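Local atomic coordinates of bifunctional GH43-CE protein (PDB entry 6MLY), a protein that probably cleaves xylan-derived chains as a GH43 beta-xylosidase and carries a second, carbohydrate esterase domain of the alpha/beta-hydrolase type. Residues L709-L712 / A713-N716; M35-G39 / D40-M44; K779-I782 / D783-R787; E447-R451 / N452-K456; A327-L330 / V331-W334. All blocks are in the same frame, centred on the assembly; numbering follows the deposited sequence.

In the fold
The five contacts are local and follow the three parts of the chain. Interaction 2 is a hairpin in the GH43 region, and interactions 4 and 5 belong to the concanavalin A-like region. Interactions 1 and 3 are helical contacts in the esterase region. Interactions 2 and 5 are about 10 Å apart at their nearest atoms, interactions 4 and 5 about 14 Å, and interactions 1 and 3 about 18 Å. The centres of interactions 1 and 2 are 76 Å apart, on opposite sides of the chain's centre. The side chain of Asn716 in interaction 1 lies about 12 Å from the bound sodium ion. All five lie away from the predicted GH43 catalytic residues.

Interaction 1: residues L709-L712 / A713-N716; sequences LDML and ALLN
Met711 and Leu714 are brought together by different first torsions. The Met711 CG is anti to the backbone N (chi1 -176°), and the Leu714 CG is anti to its carbonyl carbon (chi1 -81°). The Met711 SD then lies 4.2 Å from the Leu714 CD1. One residue on, Leu712 and Leu715 meet through methyl groups, with the Leu712 CD2 4.3 Å from the Leu715 CD2. The Leu715 CG lies 3.6 Å from the Leu712 O.

The backbone is the short helix 709-714 and the two residues that follow it. Leu714 N donates to the Asp710 O at 3.1 Å, in the carbonyl plane. Leu715 N donates to the Met711 O at 3.1 Å. Ala713 N makes two weak bonds, to the Leu709 O and the Asp710 O.

At and just past the helix end, outside groups take up carbonyls. The Leu714 O accepts from the hydroxyl of Tyr720, a residue of the sodium site, and the Leu715 O accepts from His632. Met711 and Leu715 also touch Ile701 of helix 696-701. The side chains pair by apolar packing alone. It is the polar bond from Tyr720 that joins the end of the helix to a residue of the sodium site.

Interaction 2: residues M35-G39 / D40-M44; sequences MLRVG and DTYYM
This is a tight antiparallel beta hairpin, strand 34-38 with strand 41-45, joined by a type II' turn from Val38 to Thr41. It lies in the GH43 region, in a four-stranded antiparallel sheet consistent with a blade of the family's beta-propeller. Leu36 and Tyr43 form a hydrogen-bonded pair. Leu36 N donates to the Tyr43 O at 2.9 Å, and Tyr43 N returns to the Leu36 O at 2.8 Å. Val38 N donates to the Thr41 O at 3.1 Å; the return bond to the Val38 O is weak. A water also joins the Val38 O to the Thr41 OG1. Gly39, with phi 82°, takes the first corner of the turn.

On the face of Arg37 and Tyr42, the Arg37 CD approaches the Tyr42 CE2 obliquely at 3.7 Å. The Arg37 chain runs out anti to its backbone N and bends at chi3 (73°). Its NH1 then donates to the Gly39 O at 2.7 Å, on a lone pair and within the guanidinium plane, so the guanidinium is tied to the turn's own backbone. On the other face, the Leu36 CD1 meets the Tyr43 CB at 3.9 Å, near the ring edge.

Arg37 also forms a salt bridge with Asp256, and the Tyr43 hydroxyl bonds Glu128. Strand 34-38 is outermost in its sheet, and strand 41-45 pairs onward with strand 56-60. Leu36, Val38 and Tyr43 pack against strand 99-103.

Interaction 3: residues K779-I782 / D783-R787; sequences KKMI and DFFAR
The backbone of helix 775-789 runs in regular i to i+4 bonds, such as Phe785 N to the Met781 O at 3.1 Å and Ala786 N to the Ile782 O at 2.9 Å. Lys779 and Asp783, one turn apart, form a salt bridge between the Lys779 NZ and the Asp783 OD2. The lysine chain bends at chi2 and chi4 (-68°), which turns its ammonium back to the carboxylate. The modelled 2.4 Å between NZ and OD2 is doubtfully short. On the buried side, the Met781 CG lies 3.5 Å from the Phe785 CE2, and the two cross at a slant. Phe784 and Phe785 both pack on Val673 of strand 671-675. Met781 and Ile782 rest on helix 563-577. A leucine in place of Asp783 would probably leave the Lys779 ammonium without its charged mate. The helix is amphipathic: its apolar side seats it on the central sheet of the alpha/beta-hydrolase fold, and an ion pair, its exact length uncertain, spans one turn on the more exposed side.

Interaction 4: residues E447-R451 / N452-K456; sequences ECDFR and NKVDK
The Phe450 ring is met at its edge by Asp455, whose OD1 lies near the ring plane, 3.6 Å from the Phe450 CD1. Ring and carboxylate planes are 73° apart. A second carboxylate, that of Asp449, has its OD1 met from above the plane by the Arg451 backbone N, at 3.3 Å. The same OD1 lies 2.7 Å from the Arg451 NE in a salt bridge. The Arg451 NH2 adds a weak bond to OD2. With its CG anti to the backbone N (chi1 -166°), Asp449 lies against the Val454 CG2, 3.4 Å from the CG. An alanine at Asp449 is likely to leave the Arg451 guanidinium to its second partner, Asp516, and the Arg451 backbone N without its carboxylate acceptor.

Asp449 N donates to the Lys456 O at 3.1 Å. Lys456 N donates back to the Asp449 O, which also takes a weak bond from Asp455 N. Phe450 and Asp455 lean on the loop at Ala272, where Asp455 OD2 accepts from the backbone N. This is the hairpin between strands 441-449 and 456-462 of the concanavalin A-like beta-sandwich, with an Asx turn at Asp449 and a G1 beta bulge at Asp455 and Lys456.

Interaction 5: residues A327-L330 / V331-W334; sequences ALPL and VWQW
Leu328 reaches two tryptophans with its two methyl groups. Its CD2 lies over one face of the Trp332 ring, 4.0 Å from the Trp332 CD1. Its CD1 approaches the Trp334 ring obliquely, 3.5 Å from the Trp334 CZ2. The leucine crosses both side chains at about a right angle. Pro329 runs alongside Trp332, pointing the same way, with the Pro329 CD 3.7 Å from the Trp332 CD1. Two residues after the proline, the Val331 CG2 touches the Pro329 CB at 3.8 Å. These residues form a type I beta turn from Pro329 to Trp332, leading into strand 333-335 of the concanavalin A-like sandwich. The Trp332 ring also meets Phe508 edge-to-face. The turn is closed by Trp332 N, which donates to the Pro329 O at 2.9 Å, from above the carbonyl plane. With CG anti to its carbonyl carbon (chi1 -70°), the Trp332 indole lies back beside the proline. Its NE1 bonds Asp317, and the Leu330 O accepts from the hydroxyl of Tyr71.

Interaction 1: residues L709-L712 / A713-N716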
loop_
_atom_site.group_PDB
_atom_site.type_symbol
_atom_site.label_atom_id
_atom_site.label_comp_id
_atom_site.label_asym_id
_atom_site.label_seq_id
_atom_site.Cartn_x
_atom_site.Cartn_y
_atom_site.Cartn_z
ATOM N N LEU A 709 -45.630 8.320 -7.199
ATOM C CA LEU A 709 -45.813 9.200 -6.047
ATOM C C LEU A 709 -45.738 8.378 -4.751
ATOM O O LEU A 709 -45.273 8.876 -3.729
ATOM C CB LEU A 709 -47.157 9.925 -6.196
ATOM C CG LEU A 709 -47.128 11.426 -5.909
ATOM C CD1 LEU A 709 -48.407 12.094 -6.384
ATOM C CD2 LEU A 709 -46.906 11.687 -4.429
ATOM N N ASP A 710 -46.191 7.118 -4.820
ATOM C CA ASP A 710 -46.081 6.138 -3.733
ATOM C C ASP A 710 -44.609 5.910 -3.359
ATOM O O ASP A 710 -44.229 6.054 -2.194
ATOM C CB ASP A 710 -46.701 4.796 -4.129
ATOM C CG ASP A 710 -48.214 4.802 -4.261
ATOM O OD1 ASP A 710 -48.832 5.832 -3.927
ATOM O OD2 ASP A 710 -48.761 3.768 -4.691
ATOM N N MET A 711 -43.796 5.528 -4.353
ATOM C CA MET A 711 -42.390 5.170 -4.142
ATOM C C MET A 711 -41.629 6.362 -3.539
ATOM O O MET A 711 -40.789 6.181 -2.659
ATOM C CB MET A 711 -41.730 4.722 -5.453
ATOM C CG MET A 711 -40.291 4.231 -5.308
ATOM S SD MET A 711 -40.057 2.821 -4.179
ATOM C CE MET A 711 -40.754 1.481 -5.144
ATOM N N LEU A 712 -41.945 7.581 -3.988
ATOM C CA LEU A 712 -41.293 8.791 -3.472
ATOM C C LEU A 712 -41.542 8.944 -1.963
ATOM O O LEU A 712 -40.680 9.463 -1.246
ATOM C CB LEU A 712 -41.809 10.020 -4.228
ATOM C CG LEU A 712 -41.356 10.155 -5.682
ATOM C CD1 LEU A 712 -41.635 11.564 -6.190
ATOM C CD2 LEU A 712 -39.880 9.799 -5.855
ATOM N N ALA A 713 -42.719 8.513 -1.496
ATOM C CA ALA A 713 -43.062 8.544 -0.073
ATOM C C ALA A 713 -42.314 7.433 0.676
ATOM O O ALA A 713 -41.908 7.614 1.825
ATOM C CB ALA A 713 -44.555 8.417 0.109
ATOM N N LEU A 714 -42.136 6.284 0.016
ATOM C CA LEU A 714 -41.476 5.136 0.627
ATOM C C LEU A 714 -40.006 5.453 0.924
ATOM O O LEU A 714 -39.454 4.901 1.874
ATOM C CB LEU A 714 -41.604 3.914 -0.287
ATOM C CG LEU A 714 -42.932 3.163 -0.199
ATOM C CD1 LEU A 714 -43.019 2.086 -1.268
ATOM C CD2 LEU A 714 -43.132 2.558 1.184
ATOM N N LEU A 715 -39.378 6.322 0.119
ATOM C CA LEU A 715 -37.961 6.668 0.333
ATOM C C LEU A 715 -37.841 7.965 1.144
ATOM O O LEU A 715 -36.733 8.373 1.492
ATOM C CB LEU A 715 -37.208 6.738 -1.006
ATOM C CG LEU A 715 -37.539 7.888 -1.961
ATOM C CD1 LEU A 715 -36.773 9.157 -1.608
ATOM C CD2 LEU A 715 -37.220 7.482 -3.392
ATOM N N ASN A 716 -38.983 8.585 1.459
ATOM C CA ASN A 716 -39.063 9.753 2.336
ATOM C C ASN A 716 -38.898 9.311 3.791
ATOM O O ASN A 716 -39.720 8.553 4.302
ATOM C CB ASN A 716 -40.392 10.487 2.133
ATOM C CG ASN A 716 -40.534 11.745 2.963
ATOM O OD1 ASN A 716 -39.834 11.932 3.955
ATOM N ND2 ASN A 716 -41.449 12.612 2.561
#

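Interaction 2: residues M35-G39 / D40-M44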
loop_
_atom_site.group_PDB
_atom_site.type_symbol
_atom_site.label_atom_id
_atom_site.label_comp_id
_atom_site.label_asym_id
_atom_site.label_seq_id
_atom_site.Cartn_x
_atom_site.Cartn_y
_atom_site.Cartn_z
ATOM N N MET A 35 23.450 -19.649 -3.013
ATOM C CA MET A 35 23.891 -19.845 -1.633
ATOM C C MET A 35 25.081 -20.819 -1.589
ATOM O O MET A 35 25.230 -21.713 -2.436
ATOM C CB MET A 35 22.742 -20.405 -0.789
ATOM C CG MET A 35 22.914 -20.217 0.711
ATOM S SD MET A 35 21.425 -20.702 1.627
ATOM C CE MET A 35 20.380 -19.289 1.278
ATOM N N LEU A 36 25.942 -20.627 -0.588
ATOM C CA LEU A 36 26.963 -21.599 -0.273
ATOM C C LEU A 36 27.367 -21.459 1.196
ATOM O O LEU A 36 27.031 -20.463 1.864
ATOM C CB LEU A 36 28.167 -21.446 -1.217
ATOM C CG LEU A 36 28.870 -20.088 -1.247
ATOM C CD1 LEU A 36 29.690 -19.847 0.012
ATOM C CD2 LEU A 36 29.765 -19.985 -2.467
ATOM N N ARG A 37 28.066 -22.498 1.668
ATOM C CA ARG A 37 28.629 -22.585 2.994
ATOM C C ARG A 37 30.153 -22.562 2.872
ATOM O O ARG A 37 30.697 -23.018 1.881
ATOM C CB ARG A 37 28.163 -23.873 3.675
ATOM C CG ARG A 37 28.671 -24.047 5.097
ATOM C CD ARG A 37 27.902 -25.111 5.857
ATOM N NE ARG A 37 28.232 -26.448 5.397
ATOM C CZ ARG A 37 29.379 -27.058 5.668
ATOM N NH1 ARG A 37 30.259 -26.468 6.460
ATOM N NH2 ARG A 37 29.649 -28.240 5.141
ATOM N N VAL A 38 30.820 -22.002 3.882
ATOM C CA VAL A 38 32.265 -22.058 4.002
ATOM C C VAL A 38 32.586 -22.126 5.498
ATOM O O VAL A 38 32.710 -21.100 6.165
ATOM C CB VAL A 38 32.966 -20.857 3.331
ATOM C CG1 VAL A 38 34.475 -21.058 3.267
ATOM C CG2 VAL A 38 32.413 -20.549 1.948
ATOM N N GLY A 39 32.680 -23.349 6.014
ATOM C CA GLY A 39 32.928 -23.578 7.410
ATOM C C GLY A 39 31.643 -23.458 8.196
ATOM O O GLY A 39 30.719 -24.243 7.982
ATOM N N ASP A 40 31.601 -22.447 9.074
ATOM C CA ASP A 40 30.481 -22.144 9.969
ATOM C C ASP A 40 29.627 -21.010 9.384
ATOM O O ASP A 40 28.544 -20.717 9.909
ATOM C CB ASP A 40 30.994 -21.782 11.368
ATOM C CG ASP A 40 31.533 -22.969 12.159
ATOM O OD1 ASP A 40 32.745 -22.960 12.501
ATOM O OD2 ASP A 40 30.741 -23.898 12.433
ATOM N N THR A 41 30.110 -20.384 8.302
ATOM C CA THR A 41 29.459 -19.237 7.664
ATOM C C THR A 41 28.598 -19.698 6.484
ATOM O O THR A 41 28.883 -20.714 5.868
ATOM C CB THR A 41 30.498 -18.236 7.152
ATOM O OG1 THR A 41 31.450 -18.012 8.190
ATOM C CG2 THR A 41 29.890 -16.926 6.709
ATOM N N TYR A 42 27.548 -18.928 6.184
ATOM C CA TYR A 42 26.755 -19.083 4.968
ATOM C C TYR A 42 26.827 -17.777 4.172
ATOM O O TYR A 42 26.910 -16.702 4.751
ATOM C CB TYR A 42 25.303 -19.434 5.296
ATOM C CG TYR A 42 25.101 -20.758 5.989
ATOM C CD1 TYR A 42 25.046 -20.838 7.371
ATOM C CD2 TYR A 42 24.948 -21.933 5.266
ATOM C CE1 TYR A 42 24.855 -22.049 8.018
ATOM C CE2 TYR A 42 24.755 -23.152 5.898
ATOM C CZ TYR A 42 24.715 -23.212 7.280
ATOM O OH TYR A 42 24.519 -24.399 7.921
ATOM N N TYR A 43 26.810 -17.883 2.842
ATOM C CA TYR A 43 26.836 -16.721 1.971
ATOM C C TYR A 43 25.808 -16.898 0.857
ATOM O O TYR A 43 25.457 -18.013 0.496
ATOM C CB TYR A 43 28.229 -16.503 1.383
ATOM C CG TYR A 43 29.225 -15.914 2.347
ATOM C CD1 TYR A 43 29.093 -14.609 2.793
ATOM C CD2 TYR A 43 30.307 -16.653 2.800
ATOM C CE1 TYR A 43 30.008 -14.053 3.673
ATOM C CE2 TYR A 43 31.231 -16.114 3.679
ATOM C CZ TYR A 43 31.079 -14.810 4.119
ATOM O OH TYR A 43 31.983 -14.273 4.988
ATOM N N MET A 44 25.354 -15.767 0.315
ATOM C CA MET A 44 24.251 -15.745 -0.625
ATOM C C MET A 44 24.290 -14.442 -1.435
ATOM O O MET A 44 24.213 -13.354 -0.866
ATOM C CB MET A 44 22.917 -15.855 0.121
ATOM C CG MET A 44 21.709 -15.501 -0.723
ATOM S SD MET A 44 20.392 -14.752 0.256
ATOM C CE MET A 44 20.018 -13.338 -0.774
HETATM O O HOH W 1 33.830 -18.312 6.613
#

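Interaction 3: residues K779-I782 / D783-R787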
loop_
_atom_site.group_PDB
_atom_site.type_symbol
_atom_site.label_atom_id
_atom_site.label_comp_id
_atom_site.label_asym_id
_atom_site.label_seq_id
_atom_site.Cartn_x
_atom_site.Cartn_y
_atom_site.Cartn_z
ATOM N N LYS A 779 -18.413 21.650 14.735
ATOM C CA LYS A 779 -18.207 21.458 16.177
ATOM C C LYS A 779 -19.500 20.977 16.856
ATOM O O LYS A 779 -19.443 20.230 17.838
ATOM C CB LYS A 779 -17.710 22.758 16.820
ATOM C CG LYS A 779 -17.190 22.631 18.248
ATOM C CD LYS A 779 -17.543 23.815 19.128
ATOM C CE LYS A 779 -17.001 23.704 20.539
ATOM N NZ LYS A 779 -17.654 22.615 21.305
ATOM N N LYS A 780 -20.661 21.406 16.345
ATOM C CA LYS A 780 -21.942 21.022 16.929
ATOM C C LYS A 780 -22.248 19.554 16.616
ATOM O O LYS A 780 -22.871 18.873 17.425
ATOM C CB LYS A 780 -23.063 21.943 16.445
ATOM C CG LYS A 780 -23.216 23.217 17.262
ATOM C CD LYS A 780 -24.209 24.182 16.680
ATOM C CE LYS A 780 -24.397 25.415 17.533
ATOM N NZ LYS A 780 -25.462 26.282 16.976
ATOM N N MET A 781 -21.812 19.084 15.443
ATOM C CA MET A 781 -21.951 17.676 15.052
ATOM C C MET A 781 -21.219 16.786 16.067
ATOM O O MET A 781 -21.762 15.780 16.532
ATOM C CB MET A 781 -21.367 17.428 13.657
ATOM C CG MET A 781 -21.569 16.009 13.164
ATOM S SD MET A 781 -20.855 15.738 11.533
ATOM C CE MET A 781 -19.111 15.732 11.949
ATOM N N ILE A 782 -19.985 17.185 16.395
ATOM C CA ILE A 782 -19.103 16.452 17.301
ATOM C C ILE A 782 -19.735 16.426 18.702
ATOM O O ILE A 782 -19.882 15.359 19.300
ATOM C CB ILE A 782 -17.691 17.079 17.311
ATOM C CG1 ILE A 782 -17.078 17.167 15.909
ATOM C CG2 ILE A 782 -16.771 16.336 18.270
ATOM C CD1 ILE A 782 -17.107 15.872 15.130
ATOM N N ASP A 783 -20.120 17.606 19.204
ATOM C CA ASP A 783 -20.625 17.775 20.570
ATOM C C ASP A 783 -21.911 16.963 20.778
ATOM O O ASP A 783 -22.157 16.466 21.882
ATOM C CB ASP A 783 -20.856 19.252 20.891
ATOM C CG ASP A 783 -19.574 20.032 21.121
ATOM O OD1 ASP A 783 -18.496 19.416 21.074
ATOM O OD2 ASP A 783 -19.667 21.253 21.353
ATOM N N PHE A 784 -22.721 16.846 19.716
ATOM C CA PHE A 784 -23.979 16.090 19.739
ATOM C C PHE A 784 -23.680 14.585 19.815
ATOM O O PHE A 784 -24.180 13.896 20.710
ATOM C CB PHE A 784 -24.848 16.459 18.532
ATOM C CG PHE A 784 -26.017 15.538 18.291
ATOM C CD1 PHE A 784 -26.924 15.259 19.301
ATOM C CD2 PHE A 784 -26.214 14.951 17.051
ATOM C CE1 PHE A 784 -27.991 14.402 19.080
ATOM C CE2 PHE A 784 -27.282 14.099 16.829
ATOM C CZ PHE A 784 -28.167 13.824 17.844
ATOM N N PHE A 785 -22.855 14.082 18.888
ATOM C CA PHE A 785 -22.482 12.659 18.870
ATOM C C PHE A 785 -21.840 12.272 20.213
ATOM O O PHE A 785 -22.096 11.178 20.727
ATOM C CB PHE A 785 -21.585 12.339 17.670
ATOM C CG PHE A 785 -22.302 12.227 16.345
ATOM C CD1 PHE A 785 -23.455 11.463 16.215
ATOM C CD2 PHE A 785 -21.811 12.864 15.214
ATOM C CE1 PHE A 785 -24.106 11.357 14.994
ATOM C CE2 PHE A 785 -22.462 12.755 13.993
ATOM C CZ PHE A 785 -23.606 11.998 13.883
ATOM N N ALA A 786 -21.042 13.188 20.781
ATOM C CA ALA A 786 -20.362 13.013 22.076
ATOM C C ALA A 786 -21.363 12.923 23.241
ATOM O O ALA A 786 -21.154 12.139 24.166
ATOM C CB ALA A 786 -19.387 14.144 22.292
ATOM N N ARG A 787 -22.425 13.738 23.210
ATOM C CA ARG A 787 -23.428 13.780 24.292
ATOM C C ARG A 787 -24.234 12.474 24.324
ATOM O O ARG A 787 -24.530 11.943 25.398
ATOM C CB ARG A 787 -24.382 14.969 24.127
ATOM C CG ARG A 787 -23.892 16.270 24.746
ATOM C CD ARG A 787 -24.979 17.326 24.728
ATOM N NE ARG A 787 -25.485 17.597 23.386
ATOM C CZ ARG A 787 -25.076 18.594 22.604
ATOM N NH1 ARG A 787 -24.095 19.392 22.992
ATOM N NH2 ARG A 787 -25.656 18.795 21.433
#

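Interaction 4: residues E447-R451 / N452-K456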
loop_
_atom_site.group_PDB
_atom_site.type_symbol
_atom_site.label_atom_id
_atom_site.label_comp_id
_atom_site.label_asym_id
_atom_site.label_seq_id
_atom_site.Cartn_x
_atom_site.Cartn_y
_atom_site.Cartn_z
ATOM N N GLU A 447 2.670 3.044 5.547
ATOM C CA GLU A 447 2.385 1.729 6.119
ATOM C C GLU A 447 2.156 0.723 4.986
ATOM O O GLU A 447 1.761 1.101 3.882
ATOM C CB GLU A 447 1.153 1.775 7.025
ATOM C CG GLU A 447 1.298 2.700 8.223
ATOM C CD GLU A 447 0.240 2.502 9.296
ATOM O OE1 GLU A 447 -0.958 2.675 8.978
ATOM O OE2 GLU A 447 0.619 2.157 10.441
ATOM N N CYS A 448 2.411 -0.556 5.291
ATOM C CA CYS A 448 2.248 -1.674 4.360
ATOM C C CYS A 448 1.599 -2.858 5.086
ATOM O O CYS A 448 2.115 -3.322 6.110
ATOM C CB CYS A 448 3.588 -2.142 3.799
ATOM S SG CYS A 448 4.407 -0.946 2.704
ATOM N N ASP A 449 0.472 -3.334 4.547
ATOM C CA ASP A 449 -0.168 -4.556 5.022
ATOM C C ASP A 449 -0.107 -5.592 3.896
ATOM O O ASP A 449 -0.850 -5.496 2.913
ATOM C CB ASP A 449 -1.608 -4.323 5.500
ATOM C CG ASP A 449 -2.166 -5.486 6.308
ATOM O OD1 ASP A 449 -1.355 -6.309 6.772
ATOM O OD2 ASP A 449 -3.399 -5.571 6.467
ATOM N N PHE A 450 0.814 -6.549 4.050
ATOM C CA PHE A 450 0.954 -7.691 3.157
ATOM C C PHE A 450 0.209 -8.903 3.742
ATOM O O PHE A 450 -0.010 -9.878 3.034
ATOM C CB PHE A 450 2.437 -7.988 2.902
ATOM C CG PHE A 450 3.221 -6.828 2.329
ATOM C CD1 PHE A 450 3.039 -6.428 1.011
ATOM C CD2 PHE A 450 4.136 -6.130 3.103
ATOM C CE1 PHE A 450 3.755 -5.362 0.481
ATOM C CE2 PHE A 450 4.851 -5.065 2.572
ATOM C CZ PHE A 450 4.658 -4.682 1.264
ATOM N N ARG A 451 -0.198 -8.821 5.018
ATOM C CA ARG A 451 -0.915 -9.909 5.715
ATOM C C ARG A 451 -1.936 -10.539 4.761
ATOM O O ARG A 451 -2.893 -9.882 4.356
ATOM C CB ARG A 451 -1.649 -9.400 6.963
ATOM C CG ARG A 451 -0.743 -8.994 8.119
ATOM C CD ARG A 451 -1.475 -8.462 9.344
ATOM N NE ARG A 451 -2.346 -7.328 9.048
ATOM C CZ ARG A 451 -2.464 -6.241 9.801
ATOM N NH1 ARG A 451 -1.804 -6.141 10.942
ATOM N NH2 ARG A 451 -3.235 -5.250 9.397
ATOM N N ASN A 452 -1.710 -11.806 4.402
ATOM C CA ASN A 452 -2.601 -12.561 3.514
ATOM C C ASN A 452 -2.807 -11.773 2.210
ATOM O O ASN A 452 -3.904 -11.734 1.659
ATOM C CB ASN A 452 -3.922 -12.914 4.212
ATOM C CG ASN A 452 -3.756 -13.903 5.350
ATOM O OD1 ASN A 452 -4.507 -14.871 5.451
ATOM N ND2 ASN A 452 -2.778 -13.672 6.214
ATOM N N LYS A 453 -1.728 -11.134 1.743
ATOM C CA LYS A 453 -1.622 -10.495 0.429
ATOM C C LYS A 453 -2.723 -9.450 0.215
ATOM O O LYS A 453 -3.146 -9.240 -0.921
ATOM C CB LYS A 453 -1.643 -11.563 -0.674
ATOM C CG LYS A 453 -0.286 -12.194 -0.975
ATOM C CD LYS A 453 -0.337 -13.686 -1.220
ATOM C CE LYS A 453 -0.586 -14.479 0.046
ATOM N NZ LYS A 453 -0.332 -15.926 -0.149
ATOM N N VAL A 454 -3.151 -8.770 1.288
ATOM C CA VAL A 454 -4.138 -7.685 1.162
ATOM C C VAL A 454 -3.484 -6.538 0.370
ATOM O O VAL A 454 -4.146 -5.893 -0.444
ATOM C CB VAL A 454 -4.718 -7.225 2.519
ATOM C CG1 VAL A 454 -5.448 -8.356 3.234
ATOM C CG2 VAL A 454 -3.676 -6.593 3.434
ATOM N N ASP A 455 -2.183 -6.318 0.608
ATOM C CA ASP A 455 -1.299 -5.530 -0.258
ATOM C C ASP A 455 -1.841 -4.111 -0.419
ATOM O O ASP A 455 -2.240 -3.719 -1.518
ATOM C CB ASP A 455 -1.132 -6.179 -1.637
ATOM C CG ASP A 455 -0.305 -7.453 -1.640
ATOM O OD1 ASP A 455 0.114 -7.891 -0.550
ATOM O OD2 ASP A 455 -0.087 -7.994 -2.738
ATOM N N LYS A 456 -1.836 -3.361 0.686
ATOM C CA LYS A 456 -2.380 -2.007 0.735
ATOM C C LYS A 456 -1.373 -1.090 1.440
ATOM O O LYS A 456 -0.777 -1.477 2.452
ATOM C CB LYS A 456 -3.735 -2.000 1.455
ATOM C CG LYS A 456 -4.846 -2.787 0.770
ATOM C CD LYS A 456 -6.197 -2.698 1.455
ATOM C CE LYS A 456 -6.201 -3.266 2.859
ATOM N NZ LYS A 456 -7.572 -3.603 3.307
#

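Interaction 5: residues A327-L330 / V331-W334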
loop_
_atom_site.group_PDB
_atom_site.type_symbol
_atom_site.label_atom_id
_atom_site.label_comp_id
_atom_site.label_asym_id
_atom_site.label_seq_id
_atom_site.Cartn_x
_atom_site.Cartn_y
_atom_site.Cartn_z
ATOM N N ALA A 327 29.292 5.889 3.910
ATOM C CA ALA A 327 28.416 7.040 3.696
ATOM C C ALA A 327 26.947 6.594 3.679
ATOM O O ALA A 327 26.101 7.266 4.253
ATOM C CB ALA A 327 28.787 7.755 2.420
ATOM N N LEU A 328 26.664 5.459 3.026
ATOM C CA LEU A 328 25.319 4.894 2.939
ATOM C C LEU A 328 25.350 3.420 3.336
ATOM O O LEU A 328 25.887 2.591 2.603
ATOM C CB LEU A 328 24.784 5.066 1.512
ATOM C CG LEU A 328 24.383 6.490 1.124
ATOM C CD1 LEU A 328 24.306 6.643 -0.387
ATOM C CD2 LEU A 328 23.059 6.893 1.767
ATOM N N PRO A 329 24.763 3.048 4.498
ATOM C CA PRO A 329 24.612 1.642 4.874
ATOM C C PRO A 329 24.194 0.753 3.693
ATOM O O PRO A 329 23.492 1.200 2.785
ATOM C CB PRO A 329 23.501 1.703 5.937
ATOM C CG PRO A 329 23.697 3.044 6.610
ATOM C CD PRO A 329 24.214 3.961 5.517
ATOM N N LEU A 330 24.607 -0.512 3.730
ATOM C CA LEU A 330 24.411 -1.417 2.596
ATOM C C LEU A 330 22.912 -1.572 2.295
ATOM O O LEU A 330 22.531 -1.822 1.149
ATOM C CB LEU A 330 25.070 -2.764 2.913
ATOM C CG LEU A 330 26.590 -2.719 3.065
ATOM C CD1 LEU A 330 27.083 -3.884 3.904
ATOM C CD2 LEU A 330 27.275 -2.701 1.704
ATOM N N VAL A 331 22.077 -1.402 3.329
ATOM C CA VAL A 331 20.611 -1.518 3.211
ATOM C C VAL A 331 20.089 -0.578 2.113
ATOM O O VAL A 331 19.014 -0.833 1.549
ATOM C CB VAL A 331 19.898 -1.244 4.550
ATOM C CG1 VAL A 331 20.268 -2.259 5.622
ATOM C CG2 VAL A 331 20.145 0.172 5.044
ATOM N N TRP A 332 20.847 0.492 1.824
ATOM C CA TRP A 332 20.498 1.491 0.813
ATOM C C TRP A 332 20.947 1.036 -0.580
ATOM O O TRP A 332 22.070 0.546 -0.752
ATOM C CB TRP A 332 21.120 2.849 1.152
ATOM C CG TRP A 332 20.524 3.540 2.343
ATOM C CD1 TRP A 332 21.142 3.800 3.530
ATOM C CD2 TRP A 332 19.201 4.089 2.453
ATOM N NE1 TRP A 332 20.298 4.469 4.371
ATOM C CE2 TRP A 332 19.100 4.662 3.739
ATOM C CE3 TRP A 332 18.092 4.151 1.602
ATOM C CZ2 TRP A 332 17.937 5.287 4.187
ATOM C CZ3 TRP A 332 16.942 4.774 2.042
ATOM C CH2 TRP A 332 16.868 5.328 3.320
ATOM N N GLN A 333 20.048 1.216 -1.559
ATOM C CA GLN A 333 20.341 1.100 -2.991
ATOM C C GLN A 333 19.525 2.172 -3.731
ATOM O O GLN A 333 18.334 2.334 -3.470
ATOM C CB GLN A 333 20.001 -0.295 -3.541
ATOM C CG GLN A 333 20.357 -1.468 -2.628
ATOM C CD GLN A 333 20.072 -2.811 -3.263
ATOM O OE1 GLN A 333 19.879 -2.913 -4.470
ATOM N NE2 GLN A 333 20.051 -3.864 -2.457
ATOM N N TRP A 334 20.170 2.885 -4.663
ATOM C CA TRP A 334 19.515 3.876 -5.518
ATOM C C TRP A 334 18.690 3.175 -6.603
ATOM O O TRP A 334 18.907 2.012 -6.911
ATOM C CB TRP A 334 20.539 4.815 -6.166
ATOM C CG TRP A 334 21.459 5.506 -5.209
ATOM C CD1 TRP A 334 22.684 5.075 -4.791
ATOM C CD2 TRP A 334 21.250 6.779 -4.576
ATOM N NE1 TRP A 334 23.243 5.983 -3.932
ATOM C CE2 TRP A 334 22.387 7.039 -3.782
ATOM C CE3 TRP A 334 20.218 7.723 -4.600
ATOM C CZ2 TRP A 334 22.515 8.196 -3.020
ATOM C CZ3 TRP A 334 20.347 8.867 -3.847
ATOM C CH2 TRP A 334 21.481 9.099 -3.067
#